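Local coordinates for protein serine-pyruvate aminotransferase (AgxT) (Sulfolobus solfataricus, PDB 3ZRP) that probably transfers the amino group of serine to pyruvate, and perhaps that of alanine to glyoxylate, with pyridoxal 5'-phosphate as cofactor, at residues A[288-293]-A[303-308]; A[307-312]-A[363-368]. One frame throughout, in Å; residues are numbered along the deposited sequence. Where two conformers were deposited one is given.

Contact 1 of 2, residues A[288-293]-A[303-308]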
loop_
_atom_site.group_PDB
_atom_site.type_symbol
_atom_site.label_atom_id
_atom_site.label_comp_id
_atom_site.label_asym_id
_atom_site.label_seq_id
_atom_site.Cartn_x
_atom_site.Cartn_y
_atom_site.Cartn_z
ATOM N N GLU A 288 -17.475 -30.171 -15.050
ATOM C CA GLU A 288 -17.992 -30.055 -13.687
ATOM C C GLU A 288 -17.445 -28.801 -12.992
ATOM O O GLU A 288 -16.255 -28.515 -13.071
ATOM C CB GLU A 288 -17.599 -31.294 -12.880
ATOM C CG GLU A 288 -18.311 -31.448 -11.536
ATOM C CD GLU A 288 -17.854 -32.685 -10.754
ATOM O OE1 GLU A 288 -17.241 -33.592 -11.363
ATOM O OE2 GLU A 288 -18.119 -32.755 -9.533
ATOM N N ILE A 289 -18.332 -28.082 -12.306
ATOM C CA ILE A 289 -17.960 -26.878 -11.551
ATOM C C ILE A 289 -17.479 -27.262 -10.133
ATOM O O ILE A 289 -17.992 -28.214 -9.529
ATOM C CB ILE A 289 -19.139 -25.881 -11.541
ATOM C CG1 ILE A 289 -19.409 -25.388 -12.981
ATOM C CG2 ILE A 289 -18.872 -24.702 -10.612
ATOM C CD1 ILE A 289 -20.703 -24.566 -13.144
ATOM N N VAL A 290 -16.480 -26.547 -9.610
ATOM C CA VAL A 290 -15.942 -26.838 -8.267
ATOM C C VAL A 290 -16.999 -26.618 -7.168
ATOM O O VAL A 290 -17.202 -27.497 -6.317
ATOM C CB VAL A 290 -14.669 -26.015 -7.965
ATOM C CG1 VAL A 290 -14.315 -26.069 -6.471
ATOM C CG2 VAL A 290 -13.517 -26.550 -8.777
ATOM N N ALA A 291 -17.667 -25.464 -7.186
ATOM C CA ALA A 291 -18.725 -25.174 -6.233
ATOM C C ALA A 291 -19.730 -26.322 -6.190
ATOM O O ALA A 291 -20.310 -26.678 -7.220
ATOM C CB ALA A 291 -19.433 -23.874 -6.575
ATOM N N ARG A 292 -19.941 -26.879 -4.998
ATOM C CA ARG A 292 -20.800 -28.054 -4.826
ATOM C C ARG A 292 -22.277 -27.756 -4.962
ATOM O O ARG A 292 -23.042 -28.582 -5.453
ATOM C CB ARG A 292 -20.532 -28.742 -3.480
ATOM C CG ARG A 292 -19.083 -29.121 -3.220
ATOM C CD ARG A 292 -18.583 -30.317 -4.052
ATOM N NE ARG A 292 -18.315 -29.946 -5.441
ATOM C CZ ARG A 292 -18.187 -30.804 -6.450
ATOM N NH1 ARG A 292 -18.299 -32.118 -6.249
ATOM N NH2 ARG A 292 -17.948 -30.345 -7.674
ATOM N N ARG A 293 -22.679 -26.583 -4.513
ATOM C CA ARG A 293 -24.081 -26.218 -4.422
ATOM C C ARG A 293 -24.426 -25.051 -5.363
ATOM O O ARG A 293 -23.925 -23.931 -5.182
ATOM C CB ARG A 293 -24.395 -25.838 -2.974
ATOM C CG ARG A 293 -24.207 -26.937 -1.958
ATOM C CD ARG A 293 -25.488 -27.705 -1.749
ATOM N NE ARG A 293 -25.325 -28.712 -0.708
ATOM C CZ ARG A 293 -26.156 -28.890 0.315
ATOM N NH1 ARG A 293 -27.244 -28.138 0.444
ATOM N NH2 ARG A 293 -25.898 -29.834 1.205
ATOM N N GLY A 303 -14.814 -22.265 -10.693
ATOM C CA GLY A 303 -13.745 -23.267 -10.725
ATOM C C GLY A 303 -14.155 -24.381 -11.678
ATOM O O GLY A 303 -15.331 -24.812 -11.683
ATOM N N VAL A 304 -13.199 -24.850 -12.485
ATOM C CA VAL A 304 -13.498 -25.776 -13.580
ATOM C C VAL A 304 -12.677 -27.028 -13.349
ATOM O O VAL A 304 -11.464 -27.004 -13.476
ATOM C CB VAL A 304 -13.200 -25.151 -14.993
ATOM C CG1 VAL A 304 -13.616 -26.088 -16.117
ATOM C CG2 VAL A 304 -13.923 -23.786 -15.173
ATOM N N ILE A 305 -13.352 -28.113 -12.961
ATOM C CA ILE A 305 -12.680 -29.381 -12.697
ATOM C C ILE A 305 -12.209 -30.035 -14.012
ATOM O O ILE A 305 -12.969 -30.101 -14.987
ATOM C CB ILE A 305 -13.581 -30.353 -11.882
ATOM C CG1 ILE A 305 -13.835 -29.787 -10.472
ATOM C CG2 ILE A 305 -12.922 -31.735 -11.763
ATOM C CD1 ILE A 305 -15.112 -30.283 -9.818
ATOM N N LEU A 306 -10.953 -30.471 -14.012
ATOM C CA LEU A 306 -10.351 -31.238 -15.108
ATOM C C LEU A 306 -10.124 -32.693 -14.703
ATOM O O LEU A 306 -9.390 -32.979 -13.752
ATOM C CB LEU A 306 -9.022 -30.614 -15.544
ATOM C CG LEU A 306 -9.117 -29.250 -16.235
ATOM C CD1 LEU A 306 -7.737 -28.649 -16.437
ATOM C CD2 LEU A 306 -9.874 -29.355 -17.557
ATOM N N LYS A 307 -10.743 -33.607 -15.450
ATOM C CA LYS A 307 -10.686 -35.042 -15.161
ATOM C C LYS A 307 -9.435 -35.715 -15.728
ATOM O O LYS A 307 -8.962 -36.710 -15.184
ATOM C CB LYS A 307 -11.951 -35.731 -15.690
ATOM C CG LYS A 307 -13.252 -35.214 -15.068
ATOM C CD LYS A 307 -13.548 -35.921 -13.749
ATOM C CE LYS A 307 -14.247 -35.010 -12.741
ATOM N NZ LYS A 307 -15.453 -34.310 -13.265
ATOM N N VAL A 308 -8.904 -35.173 -16.821
ATOM C CA VAL A 308 -7.752 -35.769 -17.490
ATOM C C VAL A 308 -6.597 -34.790 -17.663
ATOM O O VAL A 308 -5.473 -35.069 -17.238
ATOM C CB VAL A 308 -8.166 -36.396 -18.876
ATOM C CG1 VAL A 308 -6.948 -36.898 -19.628
ATOM C CG2 VAL A 308 -9.165 -37.530 -18.677
HETATM O O HOH W 1 -15.295 -31.678 -15.133
HETATM O O HOH W 2 -16.742 -22.926 -8.769
#
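Ile289 and Val304 face each other with their CA atoms 5.0 Å apart, as a non-hydrogen-bonded antiparallel pair. Two backbone bonds flank this single bridge: Ile305 N to Glu288 O at 2.9 Å, and Val290 N to Gly303 O, also 2.9 Å. Water 1 joins Glu288 N to Ile305 O at one end; water 2 links Ala291 N with Gly303 N at the other.

Val290 CG2 packs on the backbone of Gly303, 3.7 Å from Gly303 C. The same methyl meets Ile305 CG1 at 3.7 Å, the two side chains crossing at about a right angle. Ile305 CD1 reaches on to Arg292 NH2, oblique to the guanidinium. Glu288, extended beyond CG, passes Ile305 and shares its two carboxylate oxygens between two cations: OE1 takes Lys307 NZ at 2.7 Å and OE2 takes Arg292 NH2 at 3.0 Å, each oxygen met on its anti side. Bends at chi2 and chi3 fold Arg292 back, and NH2 also reaches Ile289 O at 2.8 Å, in the guanidinium plane.

The result is a salt-bridge network of Glu288, Arg292 and Lys307 beside a single antiparallel bridge on strand 301-305, the edge of a three-stranded sheet. Glu288 also belongs to a calcium site seen for this protein, with no ion bound to this chain.

Contact 2 of 2, residues A[307-312]-A[363-368]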
loop_
_atom_site.group_PDB
_atom_site.type_symbol
_atom_site.label_atom_id
_atom_site.label_comp_id
_atom_site.label_asym_id
_atom_site.label_seq_id
_atom_site.Cartn_x
_atom_site.Cartn_y
_atom_site.Cartn_z
ATOM N N LYS A 307 -10.743 -33.607 -15.450
ATOM C CA LYS A 307 -10.686 -35.042 -15.161
ATOM C C LYS A 307 -9.435 -35.715 -15.728
ATOM O O LYS A 307 -8.962 -36.710 -15.184
ATOM C CB LYS A 307 -11.951 -35.731 -15.690
ATOM C CG LYS A 307 -13.252 -35.214 -15.068
ATOM C CD LYS A 307 -13.548 -35.921 -13.749
ATOM C CE LYS A 307 -14.247 -35.010 -12.741
ATOM N NZ LYS A 307 -15.453 -34.310 -13.265
ATOM N N VAL A 308 -8.904 -35.173 -16.821
ATOM C CA VAL A 308 -7.752 -35.769 -17.490
ATOM C C VAL A 308 -6.597 -34.790 -17.663
ATOM O O VAL A 308 -5.473 -35.069 -17.238
ATOM C CB VAL A 308 -8.166 -36.396 -18.876
ATOM C CG1 VAL A 308 -6.948 -36.898 -19.628
ATOM C CG2 VAL A 308 -9.165 -37.530 -18.677
ATOM N N ALA A 309 -6.868 -33.651 -18.309
ATOM C CA ALA A 309 -5.836 -32.662 -18.641
ATOM C C ALA A 309 -5.189 -32.022 -17.405
ATOM O O ALA A 309 -5.827 -31.897 -16.350
ATOM C CB ALA A 309 -6.420 -31.584 -19.543
ATOM N N ASP A 310 -3.925 -31.623 -17.553
ATOM C CA ASP A 310 -3.164 -30.953 -16.490
ATOM C C ASP A 310 -3.473 -29.452 -16.496
ATOM O O ASP A 310 -3.320 -28.802 -17.530
ATOM C CB ASP A 310 -1.662 -31.208 -16.689
ATOM C CG ASP A 310 -0.778 -30.456 -15.686
ATOM O OD1 ASP A 310 -1.208 -30.188 -14.547
ATOM O OD2 ASP A 310 0.370 -30.143 -16.051
ATOM N N PRO A 311 -3.911 -28.898 -15.347
ATOM C CA PRO A 311 -4.323 -27.482 -15.309
ATOM C C PRO A 311 -3.242 -26.472 -15.724
ATOM O O PRO A 311 -3.587 -25.443 -16.319
ATOM C CB PRO A 311 -4.748 -27.271 -13.852
ATOM C CG PRO A 311 -5.104 -28.622 -13.365
ATOM C CD PRO A 311 -4.146 -29.561 -14.053
ATOM N N GLN A 312 -1.969 -26.758 -15.431
ATOM C CA GLN A 312 -0.881 -25.882 -15.863
ATOM C C GLN A 312 -0.818 -25.810 -17.383
ATOM O O GLN A 312 -0.757 -24.715 -17.955
ATOM C CB GLN A 312 0.477 -26.312 -15.293
ATOM C CG GLN A 312 0.781 -25.786 -13.889
ATOM C CD GLN A 312 0.782 -24.258 -13.787
ATOM O OE1 GLN A 312 0.261 -23.698 -12.823
ATOM N NE2 GLN A 312 1.358 -23.585 -14.784
ATOM N N LEU A 363 -5.645 -31.233 -25.560
ATOM C CA LEU A 363 -5.057 -31.844 -24.364
ATOM C C LEU A 363 -5.772 -33.118 -23.877
ATOM O O LEU A 363 -5.384 -33.703 -22.863
ATOM C CB LEU A 363 -4.927 -30.809 -23.238
ATOM C CG LEU A 363 -3.905 -29.688 -23.452
ATOM C CD1 LEU A 363 -4.256 -28.461 -22.612
ATOM C CD2 LEU A 363 -2.485 -30.155 -23.135
ATOM N N GLY A 364 -6.823 -33.522 -24.592
ATOM C CA GLY A 364 -7.476 -34.808 -24.362
ATOM C C GLY A 364 -8.419 -34.877 -23.184
ATOM O O GLY A 364 -8.633 -35.952 -22.622
ATOM N N GLU A 365 -8.992 -33.737 -22.807
ATOM C CA GLU A 365 -10.032 -33.713 -21.782
ATOM C C GLU A 365 -11.370 -34.115 -22.410
ATOM O O GLU A 365 -11.775 -33.540 -23.428
ATOM C CB GLU A 365 -10.118 -32.329 -21.115
ATOM C CG GLU A 365 -11.188 -32.192 -20.008
ATOM C CD GLU A 365 -10.825 -32.940 -18.722
ATOM O OE1 GLU A 365 -9.641 -33.282 -18.526
ATOM O OE2 GLU A 365 -11.733 -33.186 -17.905
ATOM N N PRO A 366 -12.058 -35.112 -21.819
ATOM C CA PRO A 366 -13.356 -35.540 -22.347
ATOM C C PRO A 366 -14.394 -34.414 -22.320
ATOM O O PRO A 366 -14.904 -34.055 -21.250
ATOM C CB PRO A 366 -13.775 -36.692 -21.412
ATOM C CG PRO A 366 -12.780 -36.708 -20.291
ATOM C CD PRO A 366 -11.569 -35.990 -20.745
ATOM N N ILE A 367 -14.687 -33.858 -23.489
ATOM C CA ILE A 367 -15.686 -32.807 -23.614
ATOM C C ILE A 367 -16.592 -33.019 -24.822
ATOM O O ILE A 367 -16.264 -33.789 -25.733
ATOM C CB ILE A 367 -15.027 -31.398 -23.719
ATOM C CG1 ILE A 367 -14.010 -31.357 -24.868
ATOM C CG2 ILE A 367 -14.356 -31.020 -22.409
ATOM C CD1 ILE A 367 -13.636 -29.945 -25.308
ATOM N N ARG A 368 -17.733 -32.329 -24.813
ATOM C CA ARG A 368 -18.678 -32.379 -25.921
ATOM C C ARG A 368 -18.418 -31.225 -26.900
ATOM O O ARG A 368 -18.889 -30.097 -26.691
ATOM C CB ARG A 368 -20.121 -32.346 -25.395
ATOM C CG ARG A 368 -20.406 -33.388 -24.303
ATOM C CD ARG A 368 -21.886 -33.668 -24.147
ATOM N NE ARG A 368 -22.564 -32.760 -23.219
ATOM C CZ ARG A 368 -22.774 -33.013 -21.929
ATOM N NH1 ARG A 368 -22.336 -34.143 -21.380
ATOM N NH2 ARG A 368 -23.422 -32.123 -21.186
#
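Three successive backbone N-H groups, of Lys307, Val308 and Ala309, converge on the carboxylate of Glu365, and this is the tight part of the contact. Lys307 N reaches OE2 of Glu365 at 2.7 Å on the syn side. Glu365 OE1 accepts twice, from Val308 N at 2.7 Å, again syn, and from Ala309 N at 2.8 Å, nearly in line with the C-O bond. Both oxygens are thus engaged and the rotation of the carboxylate is fixed. With CG set opposite the backbone N (chi1 -180°) and a bend at chi2 (72°), the chain curls back to present its carboxylate to the turn. Glu365 is buried, and three amide dipoles aimed at it would be expected to stabilise its negative charge. Beside it, the Ala309 methyl makes a looser apolar contact with the CB methylene of Leu363, 4.1 Å from CB to CB.

The outer side rests on sparser contacts and faces solvent. Val308, Gly364 and Pro366 are all exposed: Val308 CG2 lies against Pro366 CD at 3.5 Å, while the other methyl, CG1, touches Gly364 O at 3.6 Å.

Both segments are helix-end connections. Gly364, with positive phi, ends helix 346-363 in a Schellman motif, and Asp310 occupies the N-cap position of helix 311-319. Leu306 and Leu360 pack on Glu365, and Val314 touches both Ala309 and Leu363, so the contact ties the turn leaving strand 301-305, just ahead of helix 311-319, to the C-terminal end of helix 346-363.

In the fold
Contacts 1 and 2 have centres 12 Å apart and share Lys307 and Val308, two of the residues between strand 301-305 and helix 311-319. Lys307 serves both: its ammonium group belongs to the ionic network of contact 1, its backbone N-H to the carboxylate site of contact 2. They also meet directly, Leu306 C lying 3.6 Å from Glu365 OE2 and Leu306 CD1 3.8 Å from Pro311 CA. In contact 1, Gly303 is about 13 Å from a bound pyridoxal phosphate and about 10 Å from the side chain of Thr138, a residue of the cofactor pocket. Contact 2 is more peripheral, its centre 29 Å from the chain centre against 21 Å for contact 1.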